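Local coordinates for uncharacterized protein (Pseudomonas syringae pv. tomato, PDB 3K4I) that is of unknown function but belongs to the aldolase/RraA family and forms a trimer with bound magnesium ions, at residues V196-T199 with E200-I203. Residues are numbered along the deposited sequence; the frame is centred on the assembly and turned at random.
With MG (magnesium ion), chain E.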
ATOM      1  N   VAL C 196      24.646 -16.410   1.697  1.00  6.77           N
ATOM      2  CA  VAL C 196      23.242 -16.774   1.522  1.00  7.32           C
ATOM      3  C   VAL C 196      22.752 -16.543   0.075  1.00  8.52           C
ATOM      4  O   VAL C 196      22.118 -17.425  -0.527  1.00  9.40           O
ATOM      5  CB  VAL C 196      22.348 -15.988   2.513  1.00  8.47           C
ATOM      6  CG1 VAL C 196      20.857 -16.202   2.190  1.00  9.03           C
ATOM      7  CG2 VAL C 196      22.649 -16.404   3.928  1.00  9.99           C
ATOM      8  N   GLU C 197      23.089 -15.387  -0.488  1.00  8.49           N
ATOM      9  CA  GLU C 197      22.685 -15.048  -1.852  1.00 10.64           C
ATOM     10  C   GLU C 197      23.297 -16.022  -2.842  1.00 10.52           C
ATOM     11  O   GLU C 197      22.613 -16.482  -3.758  1.00 10.04           O
ATOM     12  CB  GLU C 197      23.027 -13.586  -2.214  1.00 12.37           C
ATOM     13  CG  GLU C 197      22.094 -12.603  -1.476  1.00 21.05           C
ATOM     14  CD  GLU C 197      21.837 -11.283  -2.200  1.00 15.22           C
ATOM     15  OE1 GLU C 197      22.475 -11.037  -3.261  1.00 21.65           O
ATOM     16  OE2 GLU C 197      20.980 -10.506  -1.695  1.00 20.47           O
ATOM     17  N   GLN C 198      24.572 -16.361  -2.637  1.00 11.21           N
ATOM     18  CA  GLN C 198      25.237 -17.310  -3.538  1.00 12.21           C
ATOM     19  C   GLN C 198      24.577 -18.685  -3.543  1.00 11.90           C
ATOM     20  O   GLN C 198      24.257 -19.208  -4.615  1.00 11.77           O
ATOM     21  CB  GLN C 198      26.739 -17.419  -3.244  1.00 14.40           C
ATOM     22  CG  GLN C 198      27.541 -16.237  -3.775  1.00 32.64           C
ATOM     23  CD  GLN C 198      28.942 -16.158  -3.190  1.00 17.91           C
ATOM     24  OE1 GLN C 198      29.246 -16.790  -2.164  1.00 33.14           O
ATOM     25  NE2 GLN C 198      29.814 -15.386  -3.846  1.00 33.30           N
ATOM     26  N   THR C 199      24.339 -19.243  -2.348  1.00 12.21           N
ATOM     27  CA  THR C 199      23.649 -20.540  -2.202  1.00 12.81           C
ATOM     28  C   THR C 199      22.278 -20.520  -2.880  1.00 12.29           C
ATOM     29  O   THR C 199      21.908 -21.458  -3.605  1.00 11.16           O
ATOM     30  CB  THR C 199      23.500 -20.950  -0.709  1.00 13.17           C
ATOM     31  OG1 THR C 199      24.800 -21.172  -0.149  1.00 17.91           O
ATOM     32  CG2 THR C 199      22.679 -22.226  -0.583  1.00 17.27           C
ATOM     33  N   GLU C 200      21.537 -19.440  -2.663  1.00 13.04           N
ATOM     34  CA  GLU C 200      20.190 -19.302  -3.209  1.00 13.77           C
ATOM     35  C   GLU C 200      20.169 -19.171  -4.720  1.00 12.43           C
ATOM     36  O   GLU C 200      19.255 -19.674  -5.386  1.00 11.37           O
ATOM     37  CB  GLU C 200      19.524 -18.065  -2.656  1.00 15.64           C
ATOM     38  CG  GLU C 200      18.909 -18.212  -1.326  1.00 26.94           C
ATOM     39  CD  GLU C 200      18.008 -17.035  -1.037  1.00 18.90           C
ATOM     40  OE1 GLU C 200      17.669 -16.263  -1.998  1.00 25.99           O
ATOM     41  OE2 GLU C 200      17.635 -16.896   0.144  1.00 26.85           O
ATOM     42  N   ARG C 201      21.159 -18.465  -5.258  1.00 12.48           N
ATOM     43  CA  ARG C 201      21.247 -18.297  -6.701  1.00 12.12           C
ATOM     44  C   ARG C 201      21.421 -19.659  -7.374  1.00  9.50           C
ATOM     45  O   ARG C 201      20.814 -19.923  -8.412  1.00  8.06           O
ATOM     46  CB  ARG C 201      22.364 -17.327  -7.073  1.00 15.07           C
ATOM     47  CG  ARG C 201      22.537 -17.078  -8.571  1.00 29.42           C
ATOM     48  CD  ARG C 201      23.136 -15.701  -8.877  1.00 19.44           C
ATOM     49  NE  ARG C 201      23.847 -15.134  -7.735  1.00 30.63           N
ATOM     50  CZ  ARG C 201      25.172 -15.034  -7.622  1.00 21.71           C
ATOM     51  NH1 ARG C 201      25.689 -14.509  -6.511  1.00 31.27           N
ATOM     52  NH2 ARG C 201      25.980 -15.447  -8.598  1.00 31.20           N
ATOM     53  N   ARG C 202      22.211 -20.533  -6.767  1.00  8.90           N
ATOM     54  CA  ARG C 202      22.409 -21.870  -7.336  1.00  9.55           C
ATOM     55  C   ARG C 202      21.110 -22.667  -7.219  1.00  8.25           C
ATOM     56  O   ARG C 202      20.736 -23.392  -8.127  1.00  7.66           O
ATOM     57  CB  ARG C 202      23.561 -22.590  -6.639  1.00 12.81           C
ATOM     58  CG  ARG C 202      24.920 -21.921  -6.830  1.00 29.65           C
ATOM     59  CD  ARG C 202      26.047 -22.871  -6.451  1.00 18.41           C
ATOM     60  NE  ARG C 202      26.215 -23.011  -5.004  1.00 30.97           N
ATOM     61  CZ  ARG C 202      27.126 -22.358  -4.281  1.00 20.92           C
ATOM     62  NH1 ARG C 202      27.198 -22.565  -2.968  1.00 31.34           N
ATOM     63  NH2 ARG C 202      27.967 -21.501  -4.867  1.00 31.06           N
ATOM     64  N   ILE C 203      20.395 -22.492  -6.107  1.00  6.99           N
ATOM     65  CA  ILE C 203      19.139 -23.202  -5.962  1.00  6.19           C
ATOM     66  C   ILE C 203      18.134 -22.770  -7.042  1.00  5.12           C
ATOM     67  O   ILE C 203      17.483 -23.620  -7.690  1.00  5.26           O
ATOM     68  CB  ILE C 203      18.560 -23.079  -4.529  1.00  6.80           C
ATOM     69  CG1 ILE C 203      19.385 -23.927  -3.552  1.00  7.77           C
ATOM     70  CG2 ILE C 203      17.094 -23.531  -4.520  1.00  7.60           C
ATOM     71  CD1 ILE C 203      19.088 -23.602  -2.065  1.00  8.54           C
TER
HETATM   72 MG    MG E 501      17.155 -13.942  -2.040  1.00 15.24          MG
HETATM   73  O   HOH W   1      15.732 -14.274  -0.703  1.00  7.48           O
HETATM   74  O   HOH W   2      18.773 -13.535  -3.407  1.00 11.94           O
HETATM   75  O   HOH W   3      18.572 -13.896  -0.437  1.00 22.16           O
HETATM   76  O   HOH W   4      16.461 -12.086  -2.048  1.00 15.05           O
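Val196 and Glu200 lie side by side one helical turn apart, the methyl CG1 of Val196 3.9 Å from OE2 of Glu200. The other carboxylate oxygen of Glu200, OE1, binds the magnesium ion at 2.4 Å, while OE2 stays 3.7 Å from the metal and accepts a weak hydrogen bond from water 1, so the carboxylate coordinates through one oxygen. With CG beside its own backbone N (chi1 -82°) and an extended chain beyond, the glutamate carries this group out from the helix. Waters 1 to 4 and OD2 of Asp102 from a second subunit complete six ligands, and Ile103 of that subunit packs on Glu200 and Ile203. A turn further along, the methyl CD1 of Ile203 runs beside CG2 of Thr199 at 4.1 Å; Leu213 and Ala216 of helix 213-219 also touch this isoleucine. Arg201 bends at chi3 and brings NH1 to 3.7 Å from CG of Gln198, its guanidinium turned 61° from the glutamine amide. The guanidinium of Arg202 has the carbonyl O of Gln198 over one face, near its rim. Glu197, whose OE2 accepts hydrogen bonds from Ser27 OG and Asp24 N, ties the helix to the start of helix 25-33. Beneath the side chains, N-H groups of residues 200 to 203 bond to carbonyls four residues earlier, from Glu200 N to Val196 O at 3.0 Å through Ile203 N to Thr199 O at 3.1 Å. This is regular alpha-helical i to i+4 geometry within helix 186-207, here presenting one glutamate to a largely hydrated magnesium site shared between two subunits.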